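Local coordinates for protein Dhd127_b (Synthetic construct, PDB 6DLM) that is a computationally designed helical hairpin that pairs with its partner chain, Dhd127_a, to form a heterodimeric helical bundle, at residues D13-L18 and D65-L70; L19-E24 and D58-Q63; K30-I35 and R47-R52. One frame throughout, in Å; residues are numbered along the deposited sequence.

Contact 1: D13-L18 and D65-L70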
# COMPACT_ATOMS: atom_id res chain seq x y z
N ASP B 13 -10.12 -13.28 3.49
CA ASP B 13 -11.08 -12.21 3.68
C ASP B 13 -10.40 -10.99 4.33
O ASP B 13 -10.61 -9.88 3.90
CB ASP B 13 -12.22 -12.66 4.59
CG ASP B 13 -13.10 -13.71 3.94
OD1 ASP B 13 -12.94 -13.96 2.74
OD2 ASP B 13 -13.95 -14.29 4.64
N SER B 14 -9.59 -11.24 5.34
CA SER B 14 -8.85 -10.18 6.01
C SER B 14 -7.87 -9.49 5.04
O SER B 14 -7.75 -8.28 5.05
CB SER B 14 -8.11 -10.74 7.21
OG SER B 14 -7.60 -9.71 8.02
N GLN B 15 -7.18 -10.27 4.22
CA GLN B 15 -6.26 -9.71 3.22
C GLN B 15 -7.01 -8.84 2.21
O GLN B 15 -6.55 -7.76 1.89
CB GLN B 15 -5.55 -10.83 2.47
CG GLN B 15 -4.45 -11.51 3.26
CD GLN B 15 -3.19 -10.69 3.31
OE1 GLN B 15 -2.85 -10.12 4.35
NE2 GLN B 15 -2.51 -10.58 2.19
N GLU B 16 -8.15 -9.30 1.72
CA GLU B 16 -8.94 -8.52 0.77
C GLU B 16 -9.41 -7.21 1.40
O GLU B 16 -9.39 -6.18 0.76
CB GLU B 16 -10.12 -9.33 0.25
CG GLU B 16 -9.72 -10.66 -0.34
CD GLU B 16 -9.45 -10.60 -1.82
OE1 GLU B 16 -9.63 -11.63 -2.49
OE2 GLU B 16 -9.08 -9.52 -2.31
N HIS B 17 -9.82 -7.26 2.66
CA HIS B 17 -10.21 -6.05 3.35
C HIS B 17 -9.01 -5.10 3.42
O HIS B 17 -9.15 -3.91 3.17
CB HIS B 17 -10.69 -6.38 4.75
CG HIS B 17 -11.08 -5.18 5.55
ND1 HIS B 17 -12.32 -4.60 5.47
CD2 HIS B 17 -10.39 -4.46 6.47
CE1 HIS B 17 -12.39 -3.57 6.29
NE2 HIS B 17 -11.23 -3.46 6.91
N LEU B 18 -7.84 -5.65 3.74
CA LEU B 18 -6.62 -4.85 3.79
C LEU B 18 -6.29 -4.24 2.43
O LEU B 18 -5.94 -3.08 2.36
CB LEU B 18 -5.46 -5.69 4.30
CG LEU B 18 -4.09 -5.01 4.43
CD1 LEU B 18 -4.17 -3.76 5.28
CD2 LEU B 18 -3.07 -5.97 5.01
N ASP B 65 0.38 -6.15 10.09
CA ASP B 65 1.15 -6.82 11.12
C ASP B 65 0.33 -7.98 11.72
O ASP B 65 0.85 -9.06 11.92
CB ASP B 65 1.51 -5.85 12.24
CG ASP B 65 2.66 -4.93 11.89
OD1 ASP B 65 3.25 -5.08 10.81
OD2 ASP B 65 2.99 -4.06 12.71
N ARG B 66 -0.95 -7.73 11.97
CA ARG B 66 -1.82 -8.76 12.51
C ARG B 66 -2.00 -9.93 11.53
O ARG B 66 -1.93 -11.08 11.92
CB ARG B 66 -3.17 -8.16 12.86
CG ARG B 66 -4.20 -9.17 13.32
CD ARG B 66 -5.38 -9.20 12.37
NE ARG B 66 -6.22 -8.02 12.50
CZ ARG B 66 -6.80 -7.40 11.48
NH1 ARG B 66 -6.49 -7.71 10.23
NH2 ARG B 66 -7.68 -6.45 11.71
N ASN B 67 -2.22 -9.62 10.26
CA ASN B 67 -2.36 -10.65 9.24
C ASN B 67 -1.09 -11.49 9.08
O ASN B 67 -1.16 -12.68 8.90
CB ASN B 67 -2.75 -10.04 7.90
CG ASN B 67 -4.13 -9.43 7.92
OD1 ASN B 67 -4.87 -9.61 8.87
ND2 ASN B 67 -4.48 -8.71 6.88
N VAL B 68 0.06 -10.83 9.16
CA VAL B 68 1.32 -11.54 9.09
C VAL B 68 1.46 -12.51 10.27
O VAL B 68 1.91 -13.63 10.09
CB VAL B 68 2.50 -10.56 9.06
CG1 VAL B 68 3.81 -11.29 9.27
CG2 VAL B 68 2.48 -9.81 7.73
N ARG B 69 1.05 -12.09 11.46
CA ARG B 69 1.12 -12.98 12.61
C ARG B 69 0.25 -14.22 12.35
O ARG B 69 0.68 -15.33 12.59
CB ARG B 69 0.62 -12.28 13.87
CG ARG B 69 1.51 -11.17 14.39
CD ARG B 69 1.17 -10.81 15.83
NE ARG B 69 -0.14 -10.18 15.94
CZ ARG B 69 -0.34 -8.87 15.85
NH1 ARG B 69 0.68 -8.05 15.64
NH2 ARG B 69 -1.56 -8.38 15.96
N LEU B 70 -0.97 -14.00 11.87
CA LEU B 70 -1.87 -15.10 11.55
C LEU B 70 -1.31 -16.01 10.45
O LEU B 70 -1.40 -17.22 10.55
CB LEU B 70 -3.24 -14.58 11.15
CG LEU B 70 -3.91 -13.75 12.24
CD1 LEU B 70 -5.26 -13.23 11.77
CD2 LEU B 70 -4.06 -14.55 13.52
O HOH W 1 -7.15 -6.78 7.34
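The carboxamide of Asn67 is met on opposite faces of its plane at OD1: Ser14 OG comes from one side at 2.9 Å, and Arg66 NH1 from the other, with NH1 and OD1 2.8 Å apart. Neither donor lies in that plane; Ser14 OG is tilted 31° from it and Arg66 NH1 about as much. The guanidinium of Arg66, by contrast, uses its edge, with OD1 in the guanidinium plane and a water also in plane there. That water accepts from Arg66 NH1 and donates to Ser14 O, 2.8 Å from it, adding a water-mediated link between the helices. A chi1 of -169° swings the Ser14 hydroxyl away from its own N and toward Asn67. The Gln15 amide is turned 69° from that of Asn67, and the bond from Asn67 ND2 to Gln15 OE1 is weak, at 3.3 Å. Leu18 CD2 packs 3.6 Å from the same ND2. The buried Asn67 is thus satisfied at OD1 by two donors, and its weak link to Gln15, whose NE2 bonds on to His67 of the Dhd127_a chain, is consistent with a designed buried polar network that may serve pairing specificity.

Contact 2: L19-E24 and D58-Q63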
# COMPACT_ATOMS: atom_id res chain seq x y z
N LEU B 19 -6.45 -5.02 1.36
CA LEU B 19 -6.19 -4.50 0.02
C LEU B 19 -7.15 -3.33 -0.31
O LEU B 19 -6.74 -2.37 -0.93
CB LEU B 19 -6.32 -5.60 -1.03
CG LEU B 19 -5.20 -6.64 -1.05
CD1 LEU B 19 -5.39 -7.57 -2.24
CD2 LEU B 19 -3.84 -5.98 -1.10
N ARG B 20 -8.39 -3.41 0.12
CA ARG B 20 -9.31 -2.31 -0.12
C ARG B 20 -8.83 -1.03 0.58
O ARG B 20 -8.87 0.04 -0.00
CB ARG B 20 -10.73 -2.68 0.30
CG ARG B 20 -11.41 -3.59 -0.71
CD ARG B 20 -12.89 -3.79 -0.43
NE ARG B 20 -13.14 -4.59 0.75
CZ ARG B 20 -13.14 -5.92 0.76
NH1 ARG B 20 -12.91 -6.59 -0.35
NH2 ARG B 20 -13.38 -6.57 1.88
N LEU B 21 -8.36 -1.15 1.82
CA LEU B 21 -7.80 0.01 2.52
C LEU B 21 -6.54 0.53 1.79
O LEU B 21 -6.36 1.72 1.66
CB LEU B 21 -7.49 -0.32 3.97
CG LEU B 21 -7.18 0.86 4.89
CD1 LEU B 21 -8.30 1.89 4.89
CD2 LEU B 21 -6.94 0.37 6.29
N ILE B 22 -5.69 -0.38 1.34
CA ILE B 22 -4.50 0.00 0.60
C ILE B 22 -4.86 0.74 -0.69
O ILE B 22 -4.26 1.73 -1.03
CB ILE B 22 -3.64 -1.23 0.29
CG1 ILE B 22 -2.97 -1.73 1.57
CG2 ILE B 22 -2.59 -0.90 -0.76
CD1 ILE B 22 -2.19 -3.01 1.40
N GLU B 23 -5.85 0.23 -1.42
CA GLU B 23 -6.29 0.91 -2.63
C GLU B 23 -6.86 2.31 -2.28
O GLU B 23 -6.66 3.25 -3.03
CB GLU B 23 -7.24 0.04 -3.44
CG GLU B 23 -6.55 -1.26 -3.84
CD GLU B 23 -6.99 -1.80 -5.19
OE1 GLU B 23 -6.12 -2.23 -5.97
OE2 GLU B 23 -8.20 -1.79 -5.46
N GLU B 24 -7.53 2.43 -1.15
CA GLU B 24 -8.01 3.74 -0.71
C GLU B 24 -6.81 4.67 -0.50
O GLU B 24 -6.87 5.83 -0.89
CB GLU B 24 -8.81 3.63 0.58
CG GLU B 24 -9.28 4.97 1.12
CD GLU B 24 -10.28 4.84 2.26
OE1 GLU B 24 -10.87 3.76 2.41
OE2 GLU B 24 -10.48 5.83 2.99
N ASP B 58 -1.30 4.23 9.02
CA ASP B 58 -1.15 3.68 10.35
C ASP B 58 -2.05 2.45 10.55
O ASP B 58 -1.61 1.45 11.08
CB ASP B 58 -1.51 4.74 11.38
CG ASP B 58 -1.42 4.23 12.78
OD1 ASP B 58 -0.45 4.58 13.47
OD2 ASP B 58 -2.31 3.46 13.19
N GLU B 59 -3.30 2.55 10.13
CA GLU B 59 -4.23 1.43 10.19
C GLU B 59 -3.77 0.27 9.28
O GLU B 59 -3.90 -0.88 9.64
CB GLU B 59 -5.63 1.89 9.82
CG GLU B 59 -6.69 0.80 9.86
CD GLU B 59 -6.91 0.22 11.24
OE1 GLU B 59 -7.64 -0.78 11.34
OE2 GLU B 59 -6.34 0.75 12.22
N ILE B 60 -3.24 0.59 8.10
CA ILE B 60 -2.75 -0.46 7.22
C ILE B 60 -1.60 -1.22 7.88
O ILE B 60 -1.58 -2.43 7.82
CB ILE B 60 -2.25 0.12 5.88
CG1 ILE B 60 -3.43 0.52 5.00
CG2 ILE B 60 -1.38 -0.89 5.17
CD1 ILE B 60 -3.07 1.52 3.93
N ARG B 61 -0.68 -0.51 8.51
CA ARG B 61 0.41 -1.19 9.20
C ARG B 61 -0.12 -2.07 10.33
O ARG B 61 0.29 -3.21 10.46
CB ARG B 61 1.42 -0.17 9.71
CG ARG B 61 2.26 -0.62 10.89
CD ARG B 61 3.28 -1.68 10.53
NE ARG B 61 4.30 -1.20 9.60
CZ ARG B 61 5.29 -1.95 9.14
NH1 ARG B 61 5.40 -3.21 9.53
NH2 ARG B 61 6.17 -1.46 8.29
N ARG B 62 -1.05 -1.58 11.13
CA ARG B 62 -1.58 -2.41 12.20
C ARG B 62 -2.27 -3.67 11.66
O ARG B 62 -2.03 -4.76 12.15
CB ARG B 62 -2.57 -1.63 13.06
CG ARG B 62 -3.18 -2.46 14.18
CD ARG B 62 -4.26 -1.71 14.93
NE ARG B 62 -5.50 -1.64 14.17
CZ ARG B 62 -6.36 -2.65 14.10
NH1 ARG B 62 -6.10 -3.78 14.73
NH2 ARG B 62 -7.47 -2.53 13.39
N GLN B 63 -3.12 -3.53 10.64
CA GLN B 63 -3.79 -4.70 10.07
C GLN B 63 -2.82 -5.69 9.42
O GLN B 63 -2.95 -6.88 9.62
CB GLN B 63 -4.83 -4.28 9.04
CG GLN B 63 -6.04 -3.61 9.65
CD GLN B 63 -7.15 -3.36 8.66
OE1 GLN B 63 -7.23 -4.00 7.62
NE2 GLN B 63 -8.01 -2.41 8.99
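Apolar packing carries the join between Leu21 and Ile22 on helix 7-37 and Ile60 on helix 44-75. Leu21 keeps CG anti to the backbone N (chi1 -167°), which sends the CD2 branch between Glu59 and Ile60; CD2 stands 3.7 Å from Ile60 CG1, and the two side chains meet at a slant. Ile60 reaches past Leu21 to the next residue, its CD1 lying over the backbone 3.9 Å from Ile22 CA. The side chains of Ile22 and Ile60 cross at about a right angle, with Ile22 CG1 4.0 Å from Ile60 CD1. The closest CA pair, Ile22 and Ile60, is 6.9 Å apart, and the segment axes run antiparallel at 156°.

The polar bonds around Glu59 are made along helix 44-75. Arg62 takes the Glu59 carboxylate side-on, NH2 to OE1 at 2.7 Å and NE to OE2, both on the syn side but tilted from the carboxylate plane, NE the more. Gln63 NE2 reaches the same OE1 from its anti side, 2.9 Å away and nearly straight at 172°. The aliphatic part of Glu59 also serves the apolar layer, because Leu21 CD2 rests 3.6 Å from Glu59 CG. With Glu59 cut back to an alanine, the Arg62 guanidinium would probably lose its carboxylate and the Gln63 amide be left freer to turn, while one flank of Leu21 CD2 lost its cover.

Leu18 and Leu25 extend the layer around Ile60 within the chain, and Ile22 also packs on Leu18 of the Dhd127_a chain. The chemistry is therefore divided: methyl and methylene groups join the two helices, Glu59, Arg62 and Gln63 are tied to one another along helix 44-75, and Arg61 and Glu23 pair with Glu23 and Arg64 of the Dhd127_a chain.

Contact 3: K30-I35 and R47-R52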
# COMPACT_ATOMS: atom_id res chain seq x y z
N LYS B 30 -2.84 9.18 -5.34
CA LYS B 30 -2.97 9.57 -6.73
C LYS B 30 -3.60 10.98 -6.86
O LYS B 30 -3.16 11.76 -7.68
CB LYS B 30 -3.79 8.54 -7.50
CG LYS B 30 -3.80 8.78 -9.00
CD LYS B 30 -2.40 8.89 -9.57
CE LYS B 30 -1.66 7.57 -9.48
NZ LYS B 30 -0.43 7.51 -10.32
N GLU B 31 -4.62 11.29 -6.07
CA GLU B 31 -5.19 12.63 -6.15
C GLU B 31 -4.11 13.66 -5.77
O GLU B 31 -3.95 14.66 -6.46
CB GLU B 31 -6.40 12.81 -5.23
CG GLU B 31 -6.95 14.23 -5.22
CD GLU B 31 -8.09 14.44 -4.23
OE1 GLU B 31 -8.64 13.45 -3.74
OE2 GLU B 31 -8.45 15.59 -3.95
N LEU B 32 -3.34 13.36 -4.74
CA LEU B 32 -2.29 14.26 -4.31
C LEU B 32 -1.26 14.47 -5.42
O LEU B 32 -0.91 15.59 -5.72
CB LEU B 32 -1.62 13.66 -3.07
CG LEU B 32 -0.40 14.33 -2.47
CD1 LEU B 32 -0.69 15.77 -2.11
CD2 LEU B 32 0.08 13.57 -1.24
N LEU B 33 -0.82 13.39 -6.05
CA LEU B 33 0.13 13.51 -7.15
C LEU B 33 -0.44 14.27 -8.36
O LEU B 33 0.25 15.09 -8.95
CB LEU B 33 0.60 12.13 -7.58
CG LEU B 33 1.49 12.09 -8.81
CD1 LEU B 33 2.75 12.92 -8.62
CD2 LEU B 33 1.83 10.65 -9.13
N GLU B 34 -1.67 13.98 -8.73
CA GLU B 34 -2.29 14.69 -9.85
C GLU B 34 -2.43 16.19 -9.57
O GLU B 34 -2.21 17.01 -10.44
CB GLU B 34 -3.62 14.04 -10.23
CG GLU B 34 -3.41 12.68 -10.87
CD GLU B 34 -4.62 12.12 -11.58
OE1 GLU B 34 -5.74 12.32 -11.11
OE2 GLU B 34 -4.44 11.47 -12.61
N ILE B 35 -2.80 16.54 -8.35
CA ILE B 35 -2.88 17.94 -7.98
C ILE B 35 -1.50 18.62 -8.00
O ILE B 35 -1.37 19.71 -8.52
CB ILE B 35 -3.47 18.10 -6.57
CG1 ILE B 35 -4.94 17.67 -6.57
CG2 ILE B 35 -3.33 19.52 -6.08
CD1 ILE B 35 -5.56 17.65 -5.19
N ARG B 47 -2.45 19.22 1.78
CA ARG B 47 -2.09 19.01 3.17
C ARG B 47 -3.10 18.06 3.83
O ARG B 47 -2.72 17.23 4.64
CB ARG B 47 -2.02 20.33 3.93
CG ARG B 47 -0.76 21.13 3.68
CD ARG B 47 0.47 20.44 4.27
NE ARG B 47 1.65 21.29 4.15
CZ ARG B 47 2.89 20.90 4.42
NH1 ARG B 47 3.14 19.67 4.83
NH2 ARG B 47 3.89 21.76 4.28
N GLU B 48 -4.38 18.23 3.52
CA GLU B 48 -5.40 17.33 4.06
C GLU B 48 -5.21 15.89 3.55
O GLU B 48 -5.40 14.95 4.30
CB GLU B 48 -6.80 17.84 3.75
CG GLU B 48 -7.91 16.87 4.09
CD GLU B 48 -8.02 16.55 5.57
OE1 GLU B 48 -8.79 15.64 5.92
OE2 GLU B 48 -7.34 17.20 6.38
N LEU B 49 -4.85 15.72 2.28
CA LEU B 49 -4.59 14.39 1.73
C LEU B 49 -3.40 13.72 2.44
O LEU B 49 -3.42 12.53 2.67
CB LEU B 49 -4.34 14.44 0.22
CG LEU B 49 -5.54 14.86 -0.60
CD1 LEU B 49 -5.14 15.19 -2.03
CD2 LEU B 49 -6.62 13.79 -0.57
N VAL B 50 -2.38 14.50 2.74
CA VAL B 50 -1.25 13.97 3.48
C VAL B 50 -1.70 13.53 4.88
O VAL B 50 -1.37 12.44 5.30
CB VAL B 50 -0.14 15.02 3.63
CG1 VAL B 50 0.86 14.58 4.69
CG2 VAL B 50 0.54 15.28 2.30
N ARG B 51 -2.49 14.35 5.56
CA ARG B 51 -2.97 13.98 6.89
C ARG B 51 -3.80 12.70 6.85
O ARG B 51 -3.59 11.81 7.65
CB ARG B 51 -3.82 15.11 7.47
CG ARG B 51 -4.17 14.96 8.94
CD ARG B 51 -5.29 15.89 9.35
NE ARG B 51 -6.55 15.50 8.74
CZ ARG B 51 -7.27 14.45 9.12
NH1 ARG B 51 -6.85 13.70 10.12
NH2 ARG B 51 -8.40 14.16 8.51
N ARG B 52 -4.73 12.60 5.91
CA ARG B 52 -5.50 11.38 5.77
C ARG B 52 -4.60 10.18 5.40
O ARG B 52 -4.79 9.09 5.91
CB ARG B 52 -6.58 11.54 4.71
CG ARG B 52 -7.55 12.68 4.96
CD ARG B 52 -8.64 12.71 3.90
NE ARG B 52 -9.55 13.84 4.10
CZ ARG B 52 -10.58 14.12 3.33
NH1 ARG B 52 -10.85 13.35 2.29
NH2 ARG B 52 -11.34 15.16 3.59
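Leu49 projects from helix 44-75 onto Glu31, Leu32 and Ile35. Its CB points toward helix 7-37, and CG lies anti to the carbonyl carbon (chi1 -66°), carrying both methyls to the opposing helix. CD1 does most of the touching: it sits 3.7 Å from Leu32 N and also touches Leu32 CB and Ile35 CD1. The other methyl, CD2, lies 3.8 Å from Glu31 OE1. Glu31 crosses Leu49 at about a right angle, its CD 3.8 Å from Leu49 CD1, and its carboxylate pairs with Arg45 in a salt bridge. On the side facing the Dhd127_a chain, Leu32 CD2 and Val50 CG2 meet at 4.0 Å, and both residues also pack on that chain, Leu32 on its Ser29 and Val50 on its Glu30.

Glu48 binds Arg51 and Arg52 in a salt-bridge network within helix 44-75, off the interface between the segments. The Leu49 contact is a leucine-centred join near the hairpin turn, in which the Leu49 methyls cover the flank of Glu31 while its charge is answered by Arg45, so the ion pair borders the apolar contact instead of interrupting it.

All three contacts join helix 7-37 to helix 44-75, antiparallel throughout, and the touching residues are mainly buried in each. The centre of contact 2 lies about 3 Å from the chain's centre, whereas those of contacts 1 and 3 lie about 12 and about 14 Å from it, on opposite sides. The segment axes are 10.6 Å apart in contact 1, 10.0 Å in contact 2 and 9.7 Å in contact 3, narrowing toward the turn. Contact 1 relies on polar groups, some buried (Asn67, Gln15), and a water; contacts 2 and 3 rely on branched aliphatic side chains, with salt bridges along helix 44-75 and, in contact 3, one from Glu31 to Arg45 across the helices. Contacts 1 and 2 touch through Leu18 and Gln63; contact 3 stands apart.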